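Local coordinates for pheromone response PrgU-like domain-containing protein (Enterococcus faecalis, PDB 2GMQ) that is of unknown function but, as a plasmid-encoded PrgU-like protein, probably takes part in the response to sex pheromone, at residues A[15-27]-A[36-48]. Sequence-based numbering, arbitrary orientation. Where two conformers were deposited one is given.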
# COMPACT_ATOMS: atom_id res chain seq x y z
N GLU A 15 -3.49 -24.01 15.47
CA GLU A 15 -3.73 -22.58 15.33
C GLU A 15 -2.60 -22.02 14.46
O GLU A 15 -1.41 -22.47 14.59
CB GLU A 15 -3.71 -21.90 16.70
CG GLU A 15 -4.07 -20.43 16.57
CD GLU A 15 -4.30 -19.71 17.90
OE1 GLU A 15 -4.92 -20.33 18.83
OE2 GLU A 15 -3.93 -18.50 18.00
N ILE A 16 -2.96 -21.21 13.51
CA ILE A 16 -1.93 -20.56 12.73
C ILE A 16 -2.25 -19.06 12.69
O ILE A 16 -3.45 -18.70 12.53
CB ILE A 16 -1.82 -21.14 11.29
CG1 ILE A 16 -0.70 -20.37 10.55
CG2 ILE A 16 -3.10 -20.83 10.48
CD1 ILE A 16 -0.19 -21.00 9.22
N ALA A 17 -1.22 -18.21 12.89
CA ALA A 17 -1.42 -16.78 12.84
C ALA A 17 -1.16 -16.36 11.37
O ALA A 17 -0.18 -16.84 10.75
CB ALA A 17 -0.45 -16.06 13.75
N ILE A 18 -2.03 -15.52 10.83
CA ILE A 18 -1.73 -14.89 9.54
C ILE A 18 -2.02 -13.41 9.62
O ILE A 18 -3.08 -12.99 10.19
CB ILE A 18 -2.60 -15.57 8.45
CG1 ILE A 18 -2.49 -17.08 8.46
CG2 ILE A 18 -2.32 -14.93 7.07
CD1 ILE A 18 -3.26 -17.79 7.35
N GLN A 19 -1.07 -12.57 9.20
CA GLN A 19 -1.28 -11.12 9.15
C GLN A 19 -2.41 -10.78 8.20
O GLN A 19 -2.57 -11.33 7.14
CB GLN A 19 -0.01 -10.32 8.82
CG GLN A 19 0.71 -10.80 7.59
CD GLN A 19 2.01 -10.04 7.32
OE1 GLN A 19 2.38 -9.10 8.05
NE2 GLN A 19 2.60 -10.33 6.15
N GLU A 20 -3.32 -9.96 8.71
CA GLU A 20 -4.49 -9.58 7.97
C GLU A 20 -4.16 -9.09 6.53
O GLU A 20 -4.97 -9.29 5.60
CB GLU A 20 -5.20 -8.46 8.73
CG GLU A 20 -6.55 -8.15 8.18
CD GLU A 20 -6.51 -7.01 7.15
OE1 GLU A 20 -5.46 -6.40 6.81
OE2 GLU A 20 -7.60 -6.70 6.67
N LYS A 21 -3.02 -8.39 6.30
CA LYS A 21 -2.72 -7.83 5.00
C LYS A 21 -2.49 -8.90 3.94
O LYS A 21 -2.40 -8.57 2.76
CB LYS A 21 -1.50 -6.89 5.07
CG LYS A 21 -0.20 -7.47 5.58
CD LYS A 21 1.01 -6.60 5.39
CE LYS A 21 1.47 -5.92 6.67
NZ LYS A 21 2.72 -5.03 6.50
N ASP A 22 -2.30 -10.14 4.41
CA ASP A 22 -2.13 -11.29 3.48
C ASP A 22 -3.43 -12.02 3.14
O ASP A 22 -3.35 -13.07 2.45
CB ASP A 22 -1.11 -12.27 4.05
CG ASP A 22 0.32 -11.81 3.85
OD1 ASP A 22 0.58 -10.95 2.97
OD2 ASP A 22 1.20 -12.31 4.58
N LEU A 23 -4.59 -11.47 3.58
CA LEU A 23 -5.87 -12.10 3.41
C LEU A 23 -6.82 -11.24 2.58
O LEU A 23 -6.82 -10.00 2.73
CB LEU A 23 -6.53 -12.37 4.77
CG LEU A 23 -5.67 -13.25 5.73
CD1 LEU A 23 -6.48 -13.30 7.13
CD2 LEU A 23 -5.48 -14.60 5.14
N THR A 24 -7.58 -11.90 1.71
CA THR A 24 -8.72 -11.29 1.08
C THR A 24 -9.92 -11.77 1.89
O THR A 24 -10.24 -12.94 1.85
CB THR A 24 -8.79 -11.68 -0.40
OG1 THR A 24 -7.56 -11.21 -1.03
CG2 THR A 24 -9.98 -11.06 -1.07
N LEU A 25 -10.61 -10.82 2.50
CA LEU A 25 -11.77 -11.18 3.40
C LEU A 25 -13.08 -11.00 2.68
O LEU A 25 -13.29 -9.96 1.97
CB LEU A 25 -11.73 -10.36 4.69
CG LEU A 25 -10.63 -10.71 5.68
CD1 LEU A 25 -9.34 -9.94 5.25
CD2 LEU A 25 -11.03 -10.39 7.11
N GLN A 26 -13.99 -11.99 2.80
CA GLN A 26 -15.25 -11.94 2.12
C GLN A 26 -16.31 -11.72 3.23
O GLN A 26 -16.52 -12.62 4.02
CB GLN A 26 -15.60 -13.26 1.41
CG GLN A 26 -16.95 -13.11 0.67
CD GLN A 26 -17.73 -14.40 0.28
OE1 GLN A 26 -17.45 -15.52 0.72
NE2 GLN A 26 -18.71 -14.21 -0.56
N TRP A 27 -16.94 -10.55 3.21
CA TRP A 27 -17.99 -10.23 4.21
C TRP A 27 -19.32 -10.35 3.54
O TRP A 27 -19.51 -9.80 2.42
CB TRP A 27 -17.81 -8.77 4.67
CG TRP A 27 -16.48 -8.52 5.34
CD1 TRP A 27 -15.34 -7.97 4.72
CD2 TRP A 27 -16.15 -8.75 6.69
NE1 TRP A 27 -14.34 -7.87 5.64
CE2 TRP A 27 -14.77 -8.37 6.86
CE3 TRP A 27 -16.87 -9.25 7.81
CZ2 TRP A 27 -14.12 -8.41 8.10
CZ3 TRP A 27 -16.22 -9.34 9.03
CH2 TRP A 27 -14.83 -8.96 9.16
N LYS A 36 -15.49 -16.02 4.67
CA LYS A 36 -14.26 -16.75 4.34
C LYS A 36 -13.09 -15.78 4.08
O LYS A 36 -13.31 -14.57 3.90
CB LYS A 36 -14.52 -17.65 3.11
CG LYS A 36 -14.76 -16.85 1.84
CD LYS A 36 -14.75 -17.70 0.58
CE LYS A 36 -16.15 -18.09 0.11
NZ LYS A 36 -16.04 -18.73 -1.33
N VAL A 37 -11.86 -16.31 4.18
CA VAL A 37 -10.67 -15.51 3.92
C VAL A 37 -9.85 -16.37 2.92
O VAL A 37 -9.87 -17.65 2.99
CB VAL A 37 -9.80 -15.24 5.17
CG1 VAL A 37 -10.66 -14.65 6.33
CG2 VAL A 37 -9.18 -16.50 5.69
N ARG A 38 -9.20 -15.70 1.99
CA ARG A 38 -8.39 -16.38 1.04
C ARG A 38 -7.02 -15.78 1.09
O ARG A 38 -6.89 -14.58 1.08
CB ARG A 38 -9.09 -16.13 -0.30
CG ARG A 38 -8.35 -16.43 -1.51
CD ARG A 38 -9.14 -15.77 -2.70
NE ARG A 38 -8.27 -15.78 -3.86
CZ ARG A 38 -8.55 -16.37 -5.03
NH1 ARG A 38 -9.73 -16.99 -5.20
NH2 ARG A 38 -7.65 -16.35 -6.02
N LEU A 39 -5.95 -16.60 1.08
CA LEU A 39 -4.62 -16.03 1.07
C LEU A 39 -4.34 -15.31 -0.24
O LEU A 39 -4.71 -15.78 -1.36
CB LEU A 39 -3.52 -17.13 1.23
CG LEU A 39 -3.06 -17.38 2.66
CD1 LEU A 39 -2.29 -16.28 3.24
CD2 LEU A 39 -4.31 -17.70 3.58
N LYS A 40 -3.64 -14.19 -0.12
CA LYS A 40 -3.18 -13.47 -1.29
C LYS A 40 -2.15 -14.28 -2.08
O LYS A 40 -1.49 -15.19 -1.54
CB LYS A 40 -2.63 -12.11 -0.89
CG LYS A 40 -3.74 -11.05 -0.78
CD LYS A 40 -3.16 -9.74 -0.38
CE LYS A 40 -4.20 -8.63 -0.37
NZ LYS A 40 -3.93 -7.69 0.74
N ASN A 41 -1.99 -13.95 -3.36
CA ASN A 41 -1.13 -14.76 -4.21
C ASN A 41 0.33 -14.80 -3.77
O ASN A 41 0.96 -15.88 -3.77
CB ASN A 41 -1.19 -14.32 -5.70
CG ASN A 41 -2.56 -14.56 -6.35
OD1 ASN A 41 -3.57 -14.90 -5.72
ND2 ASN A 41 -2.57 -14.37 -7.65
N THR A 42 0.88 -13.65 -3.40
CA THR A 42 2.34 -13.61 -3.04
C THR A 42 2.62 -14.45 -1.79
O THR A 42 3.50 -15.31 -1.78
CB THR A 42 2.79 -12.16 -2.81
OG1 THR A 42 2.53 -11.44 -4.04
CG2 THR A 42 4.34 -12.15 -2.66
N ARG A 43 1.81 -14.24 -0.79
CA ARG A 43 1.92 -15.00 0.48
C ARG A 43 1.70 -16.50 0.15
O ARG A 43 2.37 -17.35 0.71
CB ARG A 43 0.96 -14.52 1.57
CG ARG A 43 1.24 -15.33 2.96
CD ARG A 43 2.71 -15.12 3.42
NE ARG A 43 3.01 -15.92 4.61
CZ ARG A 43 2.63 -15.61 5.88
NH1 ARG A 43 1.90 -14.54 6.11
NH2 ARG A 43 2.91 -16.44 6.88
N ALA A 44 0.74 -16.85 -0.71
CA ALA A 44 0.50 -18.28 -0.99
C ALA A 44 1.75 -18.92 -1.61
O ALA A 44 2.08 -20.09 -1.29
CB ALA A 44 -0.66 -18.49 -1.86
N MSE A 45 2.43 -18.17 -2.50
CA MSE A 45 3.65 -18.69 -3.10
C MSE A 45 4.73 -18.87 -2.05
O MSE A 45 5.36 -19.90 -2.00
CB MSE A 45 4.13 -17.79 -4.23
CG MSE A 45 5.32 -18.40 -4.96
SE MSE A 45 4.89 -20.04 -6.03
CE MSE A 45 4.18 -19.12 -7.62
N GLU A 46 4.91 -17.89 -1.19
CA GLU A 46 5.81 -18.06 -0.06
C GLU A 46 5.47 -19.32 0.75
O GLU A 46 6.39 -20.06 1.05
CB GLU A 46 5.76 -16.79 0.82
CG GLU A 46 6.89 -16.70 1.80
CD GLU A 46 6.39 -15.99 3.07
OE1 GLU A 46 6.71 -14.79 3.16
OE2 GLU A 46 5.71 -16.66 3.91
N MSE A 47 4.18 -19.55 1.12
CA MSE A 47 3.79 -20.65 1.95
C MSE A 47 4.04 -21.95 1.17
O MSE A 47 4.43 -22.97 1.80
CB MSE A 47 2.31 -20.55 2.33
CG MSE A 47 2.11 -19.33 3.18
SE MSE A 47 0.20 -19.42 3.67
CE MSE A 47 0.28 -18.36 5.37
N TRP A 48 3.90 -21.90 -0.17
CA TRP A 48 4.20 -23.05 -0.98
C TRP A 48 5.69 -23.48 -0.87
O TRP A 48 6.01 -24.65 -0.69
CB TRP A 48 3.81 -22.79 -2.42
CG TRP A 48 3.98 -23.97 -3.16
CD1 TRP A 48 3.25 -25.11 -3.06
CD2 TRP A 48 5.01 -24.22 -4.09
NE1 TRP A 48 3.75 -26.07 -3.88
CE2 TRP A 48 4.83 -25.54 -4.56
CE3 TRP A 48 6.07 -23.44 -4.61
CZ2 TRP A 48 5.69 -26.13 -5.51
CZ3 TRP A 48 6.91 -24.03 -5.58
CH2 TRP A 48 6.71 -25.36 -6.01
O HOH W 1 0.95 -11.48 0.09
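D22 meets R43 and K40 where the hairpin of strands 23-27 and 34-39 runs into helix 41-50. The carboxylate and guanidinium planes lie 69° apart: NH1 of R43, 2.8 Å from D22 OD2, points along its own plane at that oxygen's anti lone pair. CB and CG of R43 lie against the D22 carboxyl carbon, and the bend at chi2 (58°) brings CD and the guanidinium round to OD2. Q19 NE2 reaches D22 OD2 from above the carboxylate plane (2.9 Å), while a water donates to D22 OD1 and accepts, weakly, from the backbone N of R43. K40, the N-cap residue, donates from its N to D22 O (2.8 Å). In one of its two conformers K40 NZ bonds K21 O (2.7 Å), and CG lies against T24 OG1 (3.8 Å), the side chains crossing at about a right angle. T24 and R38 form an antiparallel hydrogen-bonded pair. On the face carrying L23 and V37, L39 CD2 touches both L23 CD2 (3.7 Å) and I18 CD1 (3.9 Å), the latter also touching selenomethionine M47 CE. R43 NH2 further binds E46 of the second subunit. D22, buried and gripped by several donors, is probably ionised, tying the 3-10 turn to a helix that serves the subunit interface.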